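Side-chain contacts in Lmo1499 protein (Listeria monocytogenes, PDB 4IIW), which probably acts as a membrane-bound lytic transglycosylase that cuts nascent peptidoglycan strands from within and so ends their elongation: residues 69-74 with 91-96; 173-178 with 221-226. All blocks are in the same frame, centred on the assembly; numbering follows the deposited sequence.

Contact 1: 69-74 with 91-96; sequences SFYVKY and MNTDQI
Tyr71 lays one face of its phenol ring against the methyl group of Thr93, and this overlap makes up most of the contact. Thr93 CG2 stands 3.7 Å from the centroid of the Tyr71 ring and only 12° off the ring normal, the geometry of a CH-pi contact placed squarely over the centre. The evenness of the approach supports this: Thr93 CG2 is 3.7 Å from Tyr71 CG and 4.2 Å from Tyr71 CZ, so no single ring atom carries the load. On the tyrosine side the ring is sent across by a first torsion that sets CG anti to the backbone N (chi1 -179°). Beyond the methyl, the phenol end runs on to Asp94, where Tyr71 OH lies 3.6 Å from Asp94 CA and 3.4 Å from Asp94 OD1; the ring and carboxylate planes are turned 46° apart. Asn92 is the N-cap of the helix that carries Thr93 and Asp94, its OD1 accepting a weak bond from Asp94 N at 3.1 Å. The polar branch of Thr93 serves another interface, because OG1 is hydrogen-bonded to Tyr74 O of the second subunit, whose Tyr74 ring also meets that of Tyr71. The contact thus joins the middle of helix 65-75 to the first turn of helix 93-102, the two helices that flank strand 83-87 in the chain, 65-75 before it and 93-102 after it; strand 83-87 pairs antiparallel with 39-43, while helix 49-58 packs on Ser69 and Val72.

Contact 2: 173-178 with 221-226; sequences EGYLYP and KFLTMS
Leu223 CD1 rests over one face of the Tyr175 ring and is the only side-chain atom of 221-226 within 4.2 Å of a side chain of 173-178. It sits 4.0 Å from the centroid of the Tyr175 ring, 20° off the normal, in an off-centre CH-pi contact displaced toward the rim: Leu223 CD1 lies 3.7 Å from Tyr175 CE2 but 4.6 Å from Tyr175 CD1 across the ring. The same methyl also approaches the loop backbone, with Gly174 O at 4.0 Å from Leu223 CD1. The leucine gets there by a chi2 of 174°, which extends CD1 away from its own helix.

One step outward, the ring's position is fixed at its far end, where Tyr175 OH is hydrogen-bonded to His220 of the same helix; Tyr175 O is held in addition by Thr201 OG1 of helix 190-204. Gly174 has no side chain, so Gly174 CA can come within 6.5 Å of Leu223 CA; separately, its phi of 93° leaves no room for a beta carbon beside the carbonyl O of Glu173. Behind the leucine, Ser226 OG donates to Phe222 O at 2.9 Å from above the carbonyl plane, and Ser226 N reaches that oxygen from the opposite face.

The arrangement is a buried loop-on-helix packing in the YceG-like (MltG) fold: the irregular chain leading to strand 180-181 is seated on helix 219-232, whose last residue, Glu232, is predicted to be important for catalysis, although the contact itself lies away from it.

How the contacts relate
From the N terminus, the chain first closes contact 1, which brings helix 65-75 against helix 93-102 across the 16 intervening residues that include strand 83-87. It then runs through strand 111-112 and three helices before the loop 173-178 opens contact 2, closed, after 42 intervening residues, by helix 219-232 at the end of a largely helical excursion. The two loops follow one another in series, with neither nesting nor crossing. The centres of contact 1 and contact 2 lie about 47 Å apart, on opposite sides of the chain's centre, and the nearest atoms of contact 1 and contact 2 are about 32 Å apart. Contact 1 ties two helices of the N-terminal region together, where other subunits also meet it, whereas contact 2 binds a loop to a helix deep within a single chain.

Contact 1: 69-74 with 91-96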
ATOM      1  N   SER B  69       2.836 -10.052   4.066  1.00 34.20           N
ATOM      2  CA  SER B  69       1.969 -10.767   3.145  1.00 35.61           C
ATOM      3  C   SER B  69       1.647  -9.894   1.948  1.00 35.55           C
ATOM      4  O   SER B  69       1.579 -10.383   0.810  1.00 35.63           O
ATOM      5  CB  SER B  69       0.666 -11.188   3.810  1.00 36.13           C
ATOM      6  OG  SER B  69       0.920 -12.202   4.756  1.00 44.68           O
ATOM      7  N   PHE B  70       1.449  -8.607   2.206  1.00 33.54           N
ATOM      8  CA  PHE B  70       1.143  -7.674   1.142  1.00 34.20           C
ATOM      9  C   PHE B  70       2.333  -7.549   0.200  1.00 34.87           C
ATOM     10  O   PHE B  70       2.165  -7.483  -0.998  1.00 36.20           O
ATOM     11  CB  PHE B  70       0.771  -6.296   1.718  1.00 34.24           C
ATOM     12  CG  PHE B  70       0.450  -5.276   0.666  1.00 37.33           C
ATOM     13  CD1 PHE B  70      -0.815  -5.208   0.106  1.00 41.70           C
ATOM     14  CD2 PHE B  70       1.415  -4.388   0.224  1.00 41.65           C
ATOM     15  CE1 PHE B  70      -1.095  -4.286  -0.867  1.00 44.89           C
ATOM     16  CE2 PHE B  70       1.129  -3.458  -0.749  1.00 41.55           C
ATOM     17  CZ  PHE B  70      -0.119  -3.407  -1.291  1.00 45.37           C
ATOM     18  N   TYR B  71       3.543  -7.528   0.743  1.00 35.14           N
ATOM     19  CA  TYR B  71       4.727  -7.402  -0.107  1.00 36.62           C
ATOM     20  C   TYR B  71       4.798  -8.563  -1.088  1.00 36.49           C
ATOM     21  O   TYR B  71       5.008  -8.378  -2.311  1.00 35.51           O
ATOM     22  CB  TYR B  71       5.996  -7.368   0.740  1.00 35.33           C
ATOM     23  CG  TYR B  71       7.244  -7.224  -0.069  1.00 37.79           C
ATOM     24  CD1 TYR B  71       7.782  -8.305  -0.744  1.00 40.67           C
ATOM     25  CD2 TYR B  71       7.909  -6.010  -0.142  1.00 44.12           C
ATOM     26  CE1 TYR B  71       8.932  -8.178  -1.490  1.00 46.61           C
ATOM     27  CE2 TYR B  71       9.061  -5.868  -0.881  1.00 42.94           C
ATOM     28  CZ  TYR B  71       9.574  -6.953  -1.558  1.00 48.13           C
ATOM     29  OH  TYR B  71      10.731  -6.820  -2.315  1.00 51.43           O
ATOM     30  N   VAL B  72       4.622  -9.760  -0.530  1.00 35.48           N
ATOM     31  CA  VAL B  72       4.715 -11.009  -1.300  1.00 36.08           C
ATOM     32  C   VAL B  72       3.696 -11.043  -2.430  1.00 35.87           C
ATOM     33  O   VAL B  72       4.007 -11.409  -3.554  1.00 37.94           O
ATOM     34  CB  VAL B  72       4.488 -12.223  -0.382  1.00 36.52           C
ATOM     35  CG1 VAL B  72       4.397 -13.493  -1.179  1.00 36.58           C
ATOM     36  CG2 VAL B  72       5.581 -12.315   0.669  1.00 34.06           C
ATOM     37  N   LYS B  73       2.478 -10.635  -2.129  1.00 35.17           N
ATOM     38  CA  LYS B  73       1.405 -10.659  -3.111  1.00 35.81           C
ATOM     39  C   LYS B  73       1.579  -9.561  -4.166  1.00 36.63           C
ATOM     40  O   LYS B  73       1.397  -9.827  -5.363  1.00 38.36           O
ATOM     41  CB  LYS B  73       0.043 -10.568  -2.400  1.00 36.07           C
ATOM     42  CG  LYS B  73      -0.263 -11.782  -1.506  1.00 36.36           C
ATOM     43  CD  LYS B  73      -1.495 -11.576  -0.635  1.00 39.03           C
ATOM     44  CE  LYS B  73      -1.751 -12.781   0.303  1.00 41.87           C
ATOM     45  NZ  LYS B  73      -3.083 -12.713   1.012  1.00 40.07           N
ATOM     46  N   TYR B  74       1.968  -8.355  -3.724  1.00 33.71           N
ATOM     47  CA  TYR B  74       2.175  -7.197  -4.607  1.00 34.57           C
ATOM     48  C   TYR B  74       3.229  -7.439  -5.674  1.00 37.50           C
ATOM     49  O   TYR B  74       3.064  -7.051  -6.836  1.00 38.15           O
ATOM     50  CB  TYR B  74       2.603  -6.002  -3.762  1.00 35.44           C
ATOM     51  CG  TYR B  74       2.750  -4.677  -4.482  1.00 33.77           C
ATOM     52  CD1 TYR B  74       1.647  -3.894  -4.735  1.00 33.11           C
ATOM     53  CD2 TYR B  74       4.007  -4.183  -4.841  1.00 37.82           C
ATOM     54  CE1 TYR B  74       1.758  -2.660  -5.362  1.00 37.52           C
ATOM     55  CE2 TYR B  74       4.139  -2.938  -5.482  1.00 41.20           C
ATOM     56  CZ  TYR B  74       2.992  -2.184  -5.730  1.00 42.34           C
ATOM     57  OH  TYR B  74       3.052  -0.976  -6.369  1.00 47.97           O
HETATM   58  N   MSE B  91      16.702  -7.189   8.201  1.00 63.91           N
HETATM   59  CA  MSE B  91      17.127  -7.681   6.896  1.00 62.67           C
HETATM   60  C   MSE B  91      16.062  -7.179   5.935  1.00 59.10           C
HETATM   61  O   MSE B  91      14.867  -7.365   6.158  1.00 56.91           O
HETATM   62  CB  MSE B  91      17.217  -9.222   6.892  1.00 62.36           C
HETATM   63  CG  MSE B  91      17.479  -9.892   5.527  1.00 62.98           C
HETATM   64 SE   MSE B  91      17.851 -11.845   5.598  0.87 59.83          SE
HETATM   65  CE  MSE B  91      19.603 -11.735   6.419  1.00 57.39           C
ATOM     66  N   ASN B  92      16.505  -6.482   4.905  1.00 59.69           N
ATOM     67  CA  ASN B  92      15.629  -5.928   3.910  1.00 58.78           C
ATOM     68  C   ASN B  92      14.656  -7.005   3.438  1.00 55.20           C
ATOM     69  O   ASN B  92      15.069  -8.129   3.176  1.00 56.25           O
ATOM     70  CB  ASN B  92      16.465  -5.403   2.742  1.00 62.36           C
ATOM     71  CG  ASN B  92      15.618  -4.937   1.596  1.00 69.81           C
ATOM     72  OD1 ASN B  92      15.581  -5.588   0.546  1.00 76.37           O
ATOM     73  ND2 ASN B  92      14.868  -3.839   1.801  1.00 72.97           N
ATOM     74  N   THR B  93      13.374  -6.653   3.331  1.00 51.49           N
ATOM     75  CA  THR B  93      12.318  -7.576   2.917  1.00 48.05           C
ATOM     76  C   THR B  93      12.646  -8.306   1.619  1.00 50.33           C
ATOM     77  O   THR B  93      12.337  -9.491   1.461  1.00 49.09           O
ATOM     78  CB  THR B  93      10.968  -6.809   2.703  1.00 46.82           C
ATOM     79  OG1 THR B  93      10.749  -5.919   3.796  1.00 44.57           O
ATOM     80  CG2 THR B  93       9.766  -7.772   2.546  1.00 35.90           C
ATOM     81  N   ASP B  94      13.248  -7.590   0.677  1.00 54.07           N
ATOM     82  CA  ASP B  94      13.605  -8.181  -0.615  1.00 56.38           C
ATOM     83  C   ASP B  94      14.572  -9.337  -0.437  1.00 56.87           C
ATOM     84  O   ASP B  94      14.440 -10.355  -1.107  1.00 58.45           O
ATOM     85  CB  ASP B  94      14.249  -7.152  -1.544  1.00 59.60           C
ATOM     86  CG  ASP B  94      14.502  -7.709  -2.929  1.00 67.80           C
ATOM     87  OD1 ASP B  94      13.554  -8.310  -3.505  1.00 72.71           O
ATOM     88  OD2 ASP B  94      15.641  -7.539  -3.450  1.00 78.44           O
ATOM     89  N   GLN B  95      15.559  -9.175   0.439  1.00 57.04           N
ATOM     90  CA  GLN B  95      16.525 -10.238   0.669  1.00 58.85           C
ATOM     91  C   GLN B  95      15.848 -11.432   1.295  1.00 56.35           C
ATOM     92  O   GLN B  95      16.132 -12.564   0.915  1.00 57.37           O
ATOM     93  CB  GLN B  95      17.656  -9.798   1.584  1.00 61.42           C
ATOM     94  CG  GLN B  95      18.481  -8.654   1.041  1.00 68.97           C
ATOM     95  CD  GLN B  95      19.571  -8.243   2.007  1.00 78.09           C
ATOM     96  OE1 GLN B  95      19.640  -7.077   2.419  1.00 80.77           O
ATOM     97  NE2 GLN B  95      20.405  -9.215   2.424  1.00 81.86           N
ATOM     98  N   ILE B  96      14.945 -11.193   2.246  1.00 52.50           N
ATOM     99  CA  ILE B  96      14.301 -12.303   2.920  1.00 50.73           C
ATOM    100  C   ILE B  96      13.616 -13.144   1.884  1.00 51.77           C
ATOM    101  O   ILE B  96      13.909 -14.324   1.726  1.00 53.33           O
ATOM    102  CB  ILE B  96      13.273 -11.867   3.961  1.00 47.41           C
ATOM    103  CG1 ILE B  96      13.937 -11.044   5.069  1.00 48.55           C
ATOM    104  CG2 ILE B  96      12.631 -13.082   4.569  1.00 44.35           C
ATOM    105  CD1 ILE B  96      12.953 -10.373   6.033  1.00 36.96           C
TER

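Contact 2: 173-178 with 221-226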
ATOM      1  N   GLU B 173      20.400 -51.454   4.873  1.00 49.26           N
ATOM      2  CA  GLU B 173      19.654 -50.926   6.010  1.00 49.17           C
ATOM      3  C   GLU B 173      20.380 -51.406   7.253  1.00 47.47           C
ATOM      4  O   GLU B 173      20.635 -52.587   7.401  1.00 49.01           O
ATOM      5  CB  GLU B 173      18.206 -51.422   5.995  1.00 50.91           C
ATOM      6  CG  GLU B 173      17.314 -50.700   6.972  1.00 54.67           C
ATOM      7  CD  GLU B 173      16.957 -49.282   6.521  1.00 54.90           C
ATOM      8  OE1 GLU B 173      16.188 -49.125   5.541  1.00 59.30           O
ATOM      9  OE2 GLU B 173      17.413 -48.323   7.174  1.00 58.93           O
ATOM     10  N   GLY B 174      20.772 -50.481   8.107  1.00 47.83           N
ATOM     11  CA  GLY B 174      21.469 -50.800   9.359  1.00 48.15           C
ATOM     12  C   GLY B 174      22.986 -50.778   9.303  1.00 48.12           C
ATOM     13  O   GLY B 174      23.652 -50.796  10.341  1.00 48.37           O
ATOM     14  N   TYR B 175      23.542 -50.716   8.097  1.00 49.06           N
ATOM     15  CA  TYR B 175      25.001 -50.753   7.914  1.00 47.65           C
ATOM     16  C   TYR B 175      25.705 -49.392   7.794  1.00 46.87           C
ATOM     17  O   TYR B 175      26.914 -49.328   7.673  1.00 47.14           O
ATOM     18  CB  TYR B 175      25.336 -51.646   6.732  1.00 47.44           C
ATOM     19  CG  TYR B 175      25.088 -53.100   7.004  1.00 48.85           C
ATOM     20  CD1 TYR B 175      23.824 -53.665   6.837  1.00 50.18           C
ATOM     21  CD2 TYR B 175      26.117 -53.925   7.419  1.00 50.67           C
ATOM     22  CE1 TYR B 175      23.605 -55.022   7.082  1.00 46.30           C
ATOM     23  CE2 TYR B 175      25.905 -55.282   7.667  1.00 52.34           C
ATOM     24  CZ  TYR B 175      24.656 -55.827   7.492  1.00 50.84           C
ATOM     25  OH  TYR B 175      24.479 -57.181   7.743  1.00 50.03           O
ATOM     26  N   LEU B 176      24.946 -48.308   7.850  1.00 48.60           N
ATOM     27  CA  LEU B 176      25.516 -46.952   7.832  1.00 46.63           C
ATOM     28  C   LEU B 176      25.539 -46.443   9.284  1.00 46.98           C
ATOM     29  O   LEU B 176      24.512 -46.083   9.846  1.00 48.60           O
ATOM     30  CB  LEU B 176      24.694 -46.049   6.917  1.00 46.91           C
ATOM     31  CG  LEU B 176      24.854 -46.331   5.414  1.00 45.57           C
ATOM     32  CD1 LEU B 176      24.681 -47.777   5.070  1.00 42.62           C
ATOM     33  CD2 LEU B 176      23.884 -45.465   4.627  1.00 45.77           C
ATOM     34  N   TYR B 177      26.728 -46.411   9.875  1.00 46.55           N
ATOM     35  CA  TYR B 177      26.901 -46.084  11.296  1.00 46.82           C
ATOM     36  C   TYR B 177      26.502 -44.659  11.662  1.00 47.81           C
ATOM     37  O   TYR B 177      26.735 -43.725  10.886  1.00 46.95           O
ATOM     38  CB  TYR B 177      28.375 -46.323  11.681  1.00 47.38           C
ATOM     39  CG  TYR B 177      28.648 -46.426  13.167  1.00 52.00           C
ATOM     40  CD1 TYR B 177      28.345 -47.597  13.871  1.00 52.72           C
ATOM     41  CD2 TYR B 177      29.239 -45.369  13.876  1.00 55.59           C
ATOM     42  CE1 TYR B 177      28.587 -47.704  15.246  1.00 53.64           C
ATOM     43  CE2 TYR B 177      29.498 -45.481  15.263  1.00 54.50           C
ATOM     44  CZ  TYR B 177      29.167 -46.647  15.929  1.00 57.05           C
ATOM     45  OH  TYR B 177      29.401 -46.763  17.276  1.00 63.05           O
ATOM     46  N   PRO B 178      25.893 -44.483  12.850  1.00 48.78           N
ATOM     47  CA  PRO B 178      25.566 -43.154  13.310  1.00 49.37           C
ATOM     48  C   PRO B 178      26.794 -42.468  13.927  1.00 48.86           C
ATOM     49  O   PRO B 178      27.368 -42.965  14.875  1.00 50.40           O
ATOM     50  CB  PRO B 178      24.472 -43.390  14.353  1.00 50.84           C
ATOM     51  CG  PRO B 178      24.658 -44.752  14.828  1.00 50.69           C
ATOM     52  CD  PRO B 178      25.414 -45.519  13.785  1.00 50.73           C
ATOM     53  N   LYS B 221      22.478 -60.714  11.935  1.00 53.59           N
ATOM     54  CA  LYS B 221      21.475 -60.919  13.008  1.00 54.79           C
ATOM     55  C   LYS B 221      21.769 -59.976  14.171  1.00 53.00           C
ATOM     56  O   LYS B 221      20.866 -59.457  14.801  1.00 54.18           O
ATOM     57  CB  LYS B 221      21.370 -62.393  13.457  1.00 57.14           C
ATOM     58  CG  LYS B 221      20.712 -63.263  12.377  1.00 60.33           C
ATOM     59  CD  LYS B 221      20.454 -64.685  12.808  1.00 66.55           C
ATOM     60  CE  LYS B 221      19.672 -65.426  11.718  1.00 71.26           C
ATOM     61  NZ  LYS B 221      19.491 -66.890  12.000  1.00 77.63           N
ATOM     62  N   PHE B 222      23.042 -59.731  14.415  1.00 52.67           N
ATOM     63  CA  PHE B 222      23.469 -58.792  15.445  1.00 52.99           C
ATOM     64  C   PHE B 222      22.872 -57.414  15.233  1.00 51.36           C
ATOM     65  O   PHE B 222      22.279 -56.847  16.135  1.00 52.04           O
ATOM     66  CB  PHE B 222      24.996 -58.694  15.439  1.00 53.20           C
ATOM     67  CG  PHE B 222      25.552 -57.592  16.296  1.00 52.72           C
ATOM     68  CD1 PHE B 222      25.221 -57.499  17.636  1.00 51.22           C
ATOM     69  CD2 PHE B 222      26.491 -56.704  15.776  1.00 52.85           C
ATOM     70  CE1 PHE B 222      25.768 -56.509  18.438  1.00 53.85           C
ATOM     71  CE2 PHE B 222      27.049 -55.720  16.565  1.00 52.81           C
ATOM     72  CZ  PHE B 222      26.683 -55.618  17.906  1.00 56.42           C
ATOM     73  N   LEU B 223      23.027 -56.882  14.032  1.00 50.24           N
ATOM     74  CA  LEU B 223      22.499 -55.557  13.739  1.00 49.84           C
ATOM     75  C   LEU B 223      20.985 -55.554  13.672  1.00 50.59           C
ATOM     76  O   LEU B 223      20.362 -54.520  13.912  1.00 50.90           O
ATOM     77  CB  LEU B 223      23.111 -54.992  12.450  1.00 49.04           C
ATOM     78  CG  LEU B 223      24.628 -54.783  12.547  1.00 45.52           C
ATOM     79  CD1 LEU B 223      25.194 -54.366  11.202  1.00 44.47           C
ATOM     80  CD2 LEU B 223      24.932 -53.755  13.613  1.00 42.15           C
ATOM     81  N   THR B 224      20.382 -56.704  13.377  1.00 51.29           N
ATOM     82  CA  THR B 224      18.930 -56.786  13.338  1.00 51.10           C
ATOM     83  C   THR B 224      18.369 -56.604  14.757  1.00 52.42           C
ATOM     84  O   THR B 224      17.486 -55.737  14.993  1.00 52.47           O
ATOM     85  CB  THR B 224      18.472 -58.096  12.725  1.00 51.86           C
ATOM     86  OG1 THR B 224      18.933 -58.159  11.366  1.00 51.87           O
ATOM     87  CG2 THR B 224      16.956 -58.197  12.749  1.00 51.55           C
HETATM   88  N   MSE B 225      18.877 -57.400  15.705  1.00 52.47           N
HETATM   89  CA  MSE B 225      18.455 -57.254  17.110  1.00 53.50           C
HETATM   90  C   MSE B 225      18.698 -55.886  17.613  1.00 52.49           C
HETATM   91  O   MSE B 225      17.851 -55.308  18.269  1.00 53.47           O
HETATM   92  CB  MSE B 225      19.202 -58.178  18.070  1.00 54.59           C
HETATM   93  CG  MSE B 225      18.366 -59.255  18.613  1.00 57.90           C
HETATM   94 SE   MSE B 225      16.881 -58.624  19.711  0.78 53.03          SE
HETATM   95  CE  MSE B 225      16.221 -60.430  19.941  1.00 57.85           C
ATOM     96  N   SER B 226      19.892 -55.388  17.357  1.00 51.90           N
ATOM     97  CA  SER B 226      20.240 -54.066  17.824  1.00 53.56           C
ATOM     98  C   SER B 226      19.185 -53.066  17.385  1.00 53.71           C
ATOM     99  O   SER B 226      18.737 -52.279  18.202  1.00 55.70           O
ATOM    100  CB  SER B 226      21.622 -53.653  17.317  1.00 52.77           C
ATOM    101  OG  SER B 226      22.608 -54.505  17.859  1.00 53.48           O
TER